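Local coordinates for CheC, inhibitor of MCP methylation / FliN fusion protein (Thermotoga maritima, PDB 4HYN) that serves as a flagellar rotor protein of the CheC phosphatase family, and probably dephosphorylates the chemotaxis response regulator CheY, at residues I18-A23 with N114-S119; Q58-V63 with K138-N143; E67-L72 with I130-S135; V74-K79 with Y180-A185. All coordinates share one frame; numbering follows the deposited sequence.

Interactions 2, 3 and 4 join parts of one six-stranded antiparallel sheet and its connections, and interaction 1 pairs two helices lying on it. Interactions 2 and 4, whose centres are about 9 Å apart, flank the join of strands 57-66 and 71-78, where V61 O and L75 N, 2.7 Å apart, probably share a hydrogen bond. Interaction 1 lies about 17 Å from interaction 2 and about 14 Å from interactions 3 and 4, centre to centre. M117 spans part of that gap: its CE is 3.6 Å from V63 CB. Interaction 3 shares strand 133-143 with interaction 2 and strand 71-78 with interaction 4. As in other CheC relatives, helices 6-30 and 103-128 probably carry the phosphatase sites.

Interaction 1. Residues I18-A23 with N114-S119; sequences IAMGSA and NQMMGS
A23 and M116 make the tight part of this helix-helix contact. Their CA atoms are only 4.1 Å apart, and A23 CB presses against the opposite backbone, 3.1 Å from M116 O. The same methyl also meets the base of the selenomethionine side chain, with A23 CB to M116 CB at 3.7 Å. M116 CG stands anti to its own carbonyl carbon (chi1 -75°), which lays it beside the A23 carbonyl, 3.5 Å from A23 O. The chain then bends at chi3, and its far end leaves residues 18-23 and packs on L27, further along the same partner helix. There the contact slackens: M20, also selenomethionine, starts away from the partner helix but swings its methyl back, leaving M20 CE 4.4 Å from M116 SE. Alanine at the crossing lets the two axes approach to 7.7 Å, with the N-to-C directions 147° apart, roughly antiparallel. These are the paired helices of the CheC-like fold; each runs through a Met-Gly-Ser sequence, M20 to S22 and M117 to S119, and each probably bears one copy of the family's phosphatase signature. Toward the more open side, serines replace the apolar contacts. S119 points its CB at the first helix, 4.0 Å from A23 CA, while S22 OG lies 4.2 Å from S119 CB. S119 OG has Q115 O on its own helix and T26 OG1 on the other nearby, the latter a weak hydrogen bond. Beyond them S22 packs on S123, and M117, on the inner side, reaches L75 of the sheet.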
# COMPACT_ATOMS: atom_id res chain seq x y z
N ILE A 18 -7.20 9.14 3.86
CA ILE A 18 -6.52 9.96 4.83
C ILE A 18 -5.07 9.54 5.03
O ILE A 18 -4.16 10.36 4.90
CB ILE A 18 -7.25 9.93 6.18
CG1 ILE A 18 -8.65 10.52 6.03
CG2 ILE A 18 -6.46 10.70 7.24
CD1 ILE A 18 -9.53 10.30 7.24
N ALA A 19 -4.85 8.27 5.33
CA ALA A 19 -3.51 7.76 5.55
C ALA A 19 -2.64 7.86 4.30
O ALA A 19 -1.61 8.55 4.31
CB ALA A 19 -3.55 6.33 6.08
N MSE A 20 -3.06 7.21 3.21
CA MSE A 20 -2.29 7.26 1.98
C MSE A 20 -2.23 8.68 1.43
O MSE A 20 -1.31 9.02 0.69
CB MSE A 20 -2.86 6.33 0.92
CG MSE A 20 -1.79 5.72 0.04
SE MSE A 20 -0.45 4.82 1.12
CE MSE A 20 1.13 5.32 0.09
N GLY A 21 -3.23 9.48 1.78
CA GLY A 21 -3.27 10.86 1.35
C GLY A 21 -2.18 11.63 2.07
O GLY A 21 -1.60 12.57 1.53
N SER A 22 -1.91 11.23 3.31
CA SER A 22 -0.87 11.86 4.12
C SER A 22 0.49 11.46 3.53
O SER A 22 1.40 12.29 3.40
CB SER A 22 -0.99 11.38 5.58
OG SER A 22 -0.25 12.20 6.45
N ALA A 23 0.60 10.21 3.10
CA ALA A 23 1.82 9.70 2.49
C ALA A 23 2.12 10.47 1.20
O ALA A 23 3.28 10.66 0.84
CB ALA A 23 1.67 8.22 2.19
N ASN A 114 9.79 4.64 2.58
CA ASN A 114 10.12 4.87 3.98
C ASN A 114 9.31 6.05 4.52
O ASN A 114 8.62 5.95 5.53
CB ASN A 114 11.61 5.18 4.10
CG ASN A 114 12.29 4.40 5.20
OD1 ASN A 114 13.19 3.59 4.94
ND2 ASN A 114 11.88 4.64 6.45
N GLN A 115 9.41 7.17 3.81
CA GLN A 115 8.73 8.40 4.19
C GLN A 115 7.21 8.30 4.09
O GLN A 115 6.49 8.77 4.98
CB GLN A 115 9.23 9.56 3.32
CG GLN A 115 9.73 10.76 4.10
CD GLN A 115 11.03 10.50 4.84
OE1 GLN A 115 11.74 9.55 4.55
NE2 GLN A 115 11.34 11.37 5.80
N MSE A 116 6.74 7.66 3.03
CA MSE A 116 5.31 7.50 2.78
C MSE A 116 4.55 6.68 3.80
O MSE A 116 3.59 7.15 4.39
CB MSE A 116 5.08 6.91 1.39
CG MSE A 116 5.28 7.90 0.27
SE MSE A 116 4.80 7.13 -1.43
CE MSE A 116 6.52 7.19 -2.27
N MSE A 117 4.96 5.42 3.97
CA MSE A 117 4.30 4.53 4.91
C MSE A 117 4.47 4.97 6.36
O MSE A 117 3.63 4.65 7.20
CB MSE A 117 4.76 3.10 4.69
CG MSE A 117 4.26 2.53 3.38
SE MSE A 117 5.16 0.90 2.96
CE MSE A 117 3.84 -0.34 3.64
N GLY A 118 5.54 5.72 6.62
CA GLY A 118 5.78 6.24 7.95
C GLY A 118 4.67 7.24 8.27
O GLY A 118 4.15 7.28 9.38
N SER A 119 4.30 8.03 7.27
CA SER A 119 3.24 9.01 7.40
C SER A 119 1.88 8.31 7.51
O SER A 119 1.03 8.70 8.32
CB SER A 119 3.24 9.96 6.21
OG SER A 119 4.42 10.72 6.21

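Interaction 2. Residues Q58-V63 with K138-N143; sequences QVVVSV and KVEILN
V60 and E140 face each other as a hydrogen-bonded antiparallel pair, the N-H of V60 running almost straight at the carbonyl of E140 (V60 N to E140 O 2.8 Å). Q58 with L142 and S62 with K138 make the same kind of paired bonds, six in all. From CB, E140 turns its CG into the position between backbone N and carbonyl carbon (chi1 60°), leaning it over the partner strand: E140 CG touches V60 CG2 at 3.5 Å and passes V60 O at 3.9 Å. The rest of the chain is extended, and at the tip E140 OE2 lies 4.0 Å from V60 CG2 and makes a long salt bridge of 3.8 Å to K138 NZ. One water links K138 NZ with S62 OG. V60 CG1, the other branch, meets L142 CD2 at 4.1 Å. On the reverse face V61 and V139 lie side by side, their CG1 atoms 3.8 Å apart. Strand 133-143 is the outermost strand on this side, while strand 57-66 bonds along its other edge to strand 71-78 and sets V59 on V82 of helix 79-89.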
# COMPACT_ATOMS: atom_id res chain seq x y z
N GLN A 58 6.96 -7.55 -10.73
CA GLN A 58 6.62 -6.34 -9.99
C GLN A 58 7.38 -6.16 -8.68
O GLN A 58 8.09 -7.06 -8.23
CB GLN A 58 5.11 -6.29 -9.74
CG GLN A 58 4.30 -6.28 -11.02
CD GLN A 58 2.87 -5.84 -10.84
OE1 GLN A 58 1.98 -6.31 -11.55
NE2 GLN A 58 2.64 -4.92 -9.92
N VAL A 59 7.21 -4.99 -8.07
CA VAL A 59 7.87 -4.69 -6.81
C VAL A 59 6.89 -4.72 -5.66
O VAL A 59 5.83 -4.10 -5.72
CB VAL A 59 8.55 -3.29 -6.87
CG1 VAL A 59 9.16 -2.91 -5.51
CG2 VAL A 59 9.62 -3.28 -7.96
N VAL A 60 7.21 -5.50 -4.63
CA VAL A 60 6.34 -5.59 -3.46
C VAL A 60 7.07 -5.00 -2.27
O VAL A 60 8.22 -5.35 -1.99
CB VAL A 60 5.90 -7.05 -3.15
CG1 VAL A 60 5.17 -7.64 -4.35
CG2 VAL A 60 7.08 -7.91 -2.78
N VAL A 61 6.43 -4.02 -1.64
CA VAL A 61 7.00 -3.35 -0.49
C VAL A 61 6.13 -3.73 0.69
O VAL A 61 4.93 -3.46 0.70
CB VAL A 61 6.99 -1.81 -0.65
CG1 VAL A 61 7.86 -1.17 0.42
CG2 VAL A 61 7.46 -1.40 -2.04
N SER A 62 6.73 -4.40 1.67
CA SER A 62 5.97 -4.82 2.84
C SER A 62 6.49 -4.23 4.14
O SER A 62 7.69 -3.99 4.30
CB SER A 62 5.90 -6.35 2.92
OG SER A 62 7.19 -6.93 2.85
N VAL A 63 5.57 -4.05 5.07
CA VAL A 63 5.87 -3.50 6.36
C VAL A 63 5.13 -4.33 7.42
O VAL A 63 4.01 -4.81 7.20
CB VAL A 63 5.48 -1.99 6.38
CG1 VAL A 63 4.24 -1.73 7.22
CG2 VAL A 63 6.66 -1.15 6.81
N LYS A 138 10.58 -3.39 3.57
CA LYS A 138 11.41 -4.30 2.80
C LYS A 138 10.95 -4.29 1.33
O LYS A 138 9.81 -4.63 1.03
CB LYS A 138 11.30 -5.73 3.34
CG LYS A 138 12.24 -6.72 2.65
CD LYS A 138 11.57 -8.06 2.33
CE LYS A 138 11.17 -8.81 3.58
NZ LYS A 138 10.52 -10.12 3.26
N VAL A 139 11.85 -3.87 0.44
CA VAL A 139 11.52 -3.82 -0.98
C VAL A 139 12.13 -5.00 -1.73
O VAL A 139 13.30 -5.33 -1.56
CB VAL A 139 11.98 -2.49 -1.64
CG1 VAL A 139 11.43 -1.30 -0.87
CG2 VAL A 139 13.50 -2.43 -1.73
N GLU A 140 11.30 -5.68 -2.50
CA GLU A 140 11.79 -6.80 -3.27
C GLU A 140 11.00 -6.95 -4.56
O GLU A 140 9.87 -6.47 -4.68
CB GLU A 140 11.78 -8.08 -2.44
CG GLU A 140 10.41 -8.52 -1.93
CD GLU A 140 10.50 -9.58 -0.84
OE1 GLU A 140 11.63 -9.98 -0.47
OE2 GLU A 140 9.43 -10.02 -0.35
N ILE A 141 11.65 -7.53 -5.54
CA ILE A 141 11.04 -7.76 -6.83
C ILE A 141 10.51 -9.19 -6.87
O ILE A 141 11.20 -10.14 -6.49
CB ILE A 141 12.05 -7.46 -7.96
CG1 ILE A 141 11.32 -7.29 -9.29
CG2 ILE A 141 13.08 -8.57 -8.08
CD1 ILE A 141 12.21 -6.68 -10.33
N LEU A 142 9.24 -9.33 -7.23
CA LEU A 142 8.60 -10.63 -7.30
C LEU A 142 8.06 -10.87 -8.72
O LEU A 142 7.37 -10.01 -9.28
CB LEU A 142 7.47 -10.68 -6.26
CG LEU A 142 6.71 -11.98 -5.95
CD1 LEU A 142 7.66 -13.09 -5.54
CD2 LEU A 142 5.72 -11.71 -4.82
N ASN A 143 8.43 -12.00 -9.31
CA ASN A 143 7.98 -12.35 -10.66
C ASN A 143 6.69 -13.16 -10.59
O ASN A 143 6.72 -14.38 -10.40
CB ASN A 143 9.06 -13.15 -11.40
CG ASN A 143 8.79 -13.25 -12.90
OD1 ASN A 143 7.68 -12.97 -13.38
ND2 ASN A 143 9.82 -13.64 -13.66
O HOH W 1 8.57 -7.25 0.32
O HOH W 2 7.38 -10.13 2.95

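Interaction 3. Residues E67-L72 with I130-S135; sequences EGLEGL and ITINIS
G68 passes over the I130-I132 backbone, its CA 5.1 Å from I132 CA, in a conformation with positive phi (115°) that favours glycine. Having no side chain, it lets the two main chains come close, and I130 sets its CG1 against it, 3.9 Å from G68 CA. The neighbouring carbonyls of E67 and T131 are modelled nearer than two acceptors should be, so their exact placing is doubtful. The firm apolar contact is L69 on I132. I132 CG1 lies beside the backbone N (chi1 -57°) and the chain stays extended past it (chi2 168°), so that CD1 arrives at the leucine: I132 CD1 meets L69 CD1 at 3.5 Å and L69 CG at 3.8 Å. The second branch joins in more loosely, with I132 CG2 4.2 Å from L69 CB. Both side chains also pack on L124 of helix 103-128, and L69 reaches M191 of helix 185-200, so this small cluster binds the loop to two helices. On the outer side, E67 bends its chain back toward N133. The two groups are modelled too close and the amide is probably turned over, so the detail of that polar meeting is doubtful. Backbone bonds of the second segment to strand 57-66, N133 with T66 and S135 with E64, start the edge pairing of the sheet, and S125 OG bonds I132 N where the chain leaves the helix. The contact thus joins the turn of the beta-hairpin between strands 57-66 and 71-78 to the helix-to-strand connection that follows helix 103-128, at one end of the layered alpha/beta fold of CheC-like proteins.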
# COMPACT_ATOMS: atom_id res chain seq x y z
N GLU A 67 2.36 -3.67 17.95
CA GLU A 67 1.63 -3.00 19.05
C GLU A 67 0.53 -2.05 18.60
O GLU A 67 0.79 -0.93 18.16
CB GLU A 67 2.59 -2.31 20.02
CG GLU A 67 3.47 -1.23 19.42
CD GLU A 67 4.85 -1.22 20.04
OE1 GLU A 67 5.76 -1.88 19.48
OE2 GLU A 67 5.03 -0.55 21.08
N GLY A 68 -0.71 -2.49 18.75
CA GLY A 68 -1.83 -1.68 18.31
C GLY A 68 -2.45 -2.49 17.20
O GLY A 68 -3.64 -2.80 17.22
N LEU A 69 -1.62 -2.83 16.22
CA LEU A 69 -2.02 -3.66 15.09
C LEU A 69 -0.88 -4.65 14.86
O LEU A 69 0.28 -4.33 15.10
CB LEU A 69 -2.24 -2.83 13.82
CG LEU A 69 -3.49 -1.95 13.77
CD1 LEU A 69 -3.58 -1.29 12.40
CD2 LEU A 69 -4.74 -2.79 14.04
N GLU A 70 -1.23 -5.86 14.45
CA GLU A 70 -0.24 -6.90 14.18
C GLU A 70 -0.56 -7.55 12.85
O GLU A 70 -1.65 -8.07 12.65
CB GLU A 70 -0.23 -7.95 15.29
CG GLU A 70 0.38 -7.47 16.60
CD GLU A 70 0.20 -8.45 17.74
OE1 GLU A 70 -0.19 -9.62 17.49
OE2 GLU A 70 0.44 -8.06 18.91
N GLY A 71 0.39 -7.52 11.94
CA GLY A 71 0.17 -8.13 10.65
C GLY A 71 1.05 -7.56 9.57
O GLY A 71 1.78 -6.58 9.77
N LEU A 72 0.97 -8.20 8.41
CA LEU A 72 1.74 -7.81 7.25
C LEU A 72 0.93 -6.86 6.36
O LEU A 72 -0.25 -7.07 6.12
CB LEU A 72 2.16 -9.05 6.47
CG LEU A 72 3.21 -8.88 5.39
CD1 LEU A 72 4.54 -8.44 6.00
CD2 LEU A 72 3.36 -10.20 4.66
N ILE A 130 -4.56 5.06 18.62
CA ILE A 130 -3.70 4.02 19.14
C ILE A 130 -2.35 4.10 18.44
O ILE A 130 -2.27 4.47 17.28
CB ILE A 130 -4.34 2.62 18.91
CG1 ILE A 130 -3.53 1.54 19.63
CG2 ILE A 130 -4.48 2.33 17.43
CD1 ILE A 130 -3.53 1.67 21.15
N THR A 131 -1.28 3.80 19.17
CA THR A 131 0.06 3.84 18.61
C THR A 131 0.37 2.58 17.81
O THR A 131 0.27 1.46 18.31
CB THR A 131 1.13 4.06 19.71
OG1 THR A 131 1.11 5.43 20.12
CG2 THR A 131 2.53 3.72 19.21
N ILE A 132 0.71 2.77 16.54
CA ILE A 132 1.04 1.66 15.66
C ILE A 132 2.47 1.84 15.17
O ILE A 132 2.85 2.90 14.67
CB ILE A 132 0.08 1.60 14.46
CG1 ILE A 132 -1.36 1.49 14.95
CG2 ILE A 132 0.41 0.41 13.59
CD1 ILE A 132 -2.41 1.71 13.87
N ASN A 133 3.29 0.81 15.38
CA ASN A 133 4.68 0.86 14.93
C ASN A 133 4.90 0.01 13.68
O ASN A 133 4.22 -1.00 13.46
CB ASN A 133 5.61 0.41 16.06
CG ASN A 133 5.63 1.39 17.23
OD1 ASN A 133 5.56 0.99 18.39
ND2 ASN A 133 5.73 2.68 16.91
N ILE A 134 5.84 0.43 12.84
CA ILE A 134 6.15 -0.31 11.63
C ILE A 134 7.64 -0.61 11.49
O ILE A 134 8.49 0.17 11.91
CB ILE A 134 5.70 0.43 10.34
CG1 ILE A 134 6.40 1.78 10.21
CG2 ILE A 134 4.20 0.63 10.33
CD1 ILE A 134 6.18 2.45 8.85
N SER A 135 7.93 -1.79 10.95
CA SER A 135 9.31 -2.20 10.71
C SER A 135 9.76 -1.45 9.45
O SER A 135 8.93 -0.89 8.72
CB SER A 135 9.36 -3.72 10.47
OG SER A 135 8.51 -4.12 9.41

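Interaction 4. Residues V74-K79 with Y180-A185; sequences VLVLDK and YQVISA
The central strand pair of the six-stranded antiparallel sheet brings V74, L75 and V76 against V182, Q181 and Y180. Four backbone hydrogen bonds hold it. V76 and Y180 exchange two, V76 N to Y180 O at 2.7 Å and Y180 N to V76 O at 3.1 Å; V74 and V182 exchange the other two, V182 N to V74 O being the shorter at 2.9 Å. Between these pairs lies the non-hydrogen-bonded couple L75 and Q181, where the strands draw closer and Q181 CA makes a C-H contact to V74 O at 3.1 Å. The first torsion of L75 (chi1 -75°) sets the direction of CG, and from there the CD2 branch reaches across the gap to Q181 CB at 3.7 Å. Beyond CG the glutamine runs extended, and its OE1 is bonded by N73 ND2. This is the helix-covered face of the CheC-like alpha/beta layer: L75 packs under M113 and M117 of helix 103-128. On the opposite face V76 CG2 stands 4.4 Å from V182 CG1, a loose apolar touch, and V182 continues onto F151 and V154 of the loops. The Y180 ring keeps V76 O at its edge, near the ring plane, while its tip is directed away from strand 71-78 and its hydroxyl bonds with K178 NZ. A helix follows each strand, with D78 as N-cap bonding L81 N and S184 as N-cap bonding L187 N.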
# COMPACT_ATOMS: atom_id res chain seq x y z
N VAL A 74 1.24 -5.14 2.67
CA VAL A 74 1.95 -5.22 1.40
C VAL A 74 1.49 -4.25 0.34
O VAL A 74 0.30 -4.07 0.11
CB VAL A 74 1.82 -6.66 0.83
CG1 VAL A 74 2.47 -6.76 -0.55
CG2 VAL A 74 2.44 -7.66 1.78
N LEU A 75 2.47 -3.62 -0.32
CA LEU A 75 2.21 -2.69 -1.42
C LEU A 75 2.77 -3.32 -2.69
O LEU A 75 3.90 -3.81 -2.70
CB LEU A 75 2.90 -1.35 -1.18
CG LEU A 75 2.32 -0.37 -0.15
CD1 LEU A 75 3.04 0.96 -0.29
CD2 LEU A 75 0.83 -0.19 -0.40
N VAL A 76 1.96 -3.33 -3.74
CA VAL A 76 2.37 -3.91 -5.02
C VAL A 76 2.42 -2.82 -6.09
O VAL A 76 1.40 -2.26 -6.47
CB VAL A 76 1.40 -5.05 -5.46
CG1 VAL A 76 1.89 -5.69 -6.76
CG2 VAL A 76 1.30 -6.10 -4.36
N LEU A 77 3.63 -2.55 -6.56
CA LEU A 77 3.87 -1.53 -7.57
C LEU A 77 4.49 -2.15 -8.83
O LEU A 77 5.39 -3.00 -8.73
CB LEU A 77 4.81 -0.44 -7.02
CG LEU A 77 4.39 0.45 -5.84
CD1 LEU A 77 4.25 -0.36 -4.58
CD2 LEU A 77 5.45 1.53 -5.63
N ASP A 78 4.03 -1.72 -10.00
CA ASP A 78 4.58 -2.25 -11.24
C ASP A 78 5.87 -1.54 -11.66
O ASP A 78 6.11 -0.38 -11.28
CB ASP A 78 3.52 -2.26 -12.36
CG ASP A 78 3.33 -0.90 -13.03
OD1 ASP A 78 3.06 -0.89 -14.25
OD2 ASP A 78 3.42 0.14 -12.36
N LYS A 79 6.70 -2.26 -12.40
CA LYS A 79 7.98 -1.75 -12.88
C LYS A 79 7.95 -0.32 -13.40
O LYS A 79 8.84 0.48 -13.09
CB LYS A 79 8.55 -2.67 -13.95
CG LYS A 79 9.50 -3.76 -13.43
CD LYS A 79 9.87 -4.70 -14.57
CE LYS A 79 11.23 -5.34 -14.34
NZ LYS A 79 11.28 -6.03 -13.04
N TYR A 180 -1.39 -1.23 -5.60
CA TYR A 180 -2.27 -1.96 -4.71
C TYR A 180 -1.69 -2.28 -3.35
O TYR A 180 -0.48 -2.42 -3.17
CB TYR A 180 -2.74 -3.27 -5.38
CG TYR A 180 -3.46 -3.05 -6.69
CD1 TYR A 180 -4.85 -2.89 -6.73
CD2 TYR A 180 -2.76 -2.96 -7.89
CE1 TYR A 180 -5.51 -2.63 -7.93
CE2 TYR A 180 -3.41 -2.70 -9.10
CZ TYR A 180 -4.79 -2.54 -9.11
OH TYR A 180 -5.43 -2.27 -10.30
N GLN A 181 -2.60 -2.40 -2.40
CA GLN A 181 -2.26 -2.73 -1.04
C GLN A 181 -3.10 -3.96 -0.68
O GLN A 181 -4.24 -4.09 -1.12
CB GLN A 181 -2.61 -1.57 -0.10
CG GLN A 181 -2.75 -1.99 1.36
CD GLN A 181 -3.02 -0.83 2.29
OE1 GLN A 181 -2.11 -0.33 2.95
NE2 GLN A 181 -4.27 -0.39 2.36
N VAL A 182 -2.49 -4.89 0.04
CA VAL A 182 -3.20 -6.06 0.48
C VAL A 182 -2.91 -6.32 1.96
O VAL A 182 -1.76 -6.33 2.40
CB VAL A 182 -3.01 -7.30 -0.47
CG1 VAL A 182 -1.98 -7.02 -1.53
CG2 VAL A 182 -2.72 -8.58 0.30
N ILE A 183 -3.99 -6.31 2.75
CA ILE A 183 -3.93 -6.54 4.19
C ILE A 183 -4.92 -7.64 4.52
O ILE A 183 -5.89 -7.84 3.78
CB ILE A 183 -4.31 -5.28 5.01
CG1 ILE A 183 -5.42 -4.49 4.31
CG2 ILE A 183 -3.07 -4.44 5.27
CD1 ILE A 183 -5.95 -3.30 5.11
N SER A 184 -4.68 -8.35 5.61
CA SER A 184 -5.58 -9.44 5.99
C SER A 184 -6.94 -8.92 6.47
O SER A 184 -7.06 -7.80 6.97
CB SER A 184 -4.93 -10.33 7.07
OG SER A 184 -5.16 -9.82 8.37
N ALA A 185 -7.97 -9.74 6.29
CA ALA A 185 -9.30 -9.36 6.73
C ALA A 185 -9.27 -9.32 8.27
O ALA A 185 -10.06 -8.62 8.91
CB ALA A 185 -10.31 -10.36 6.23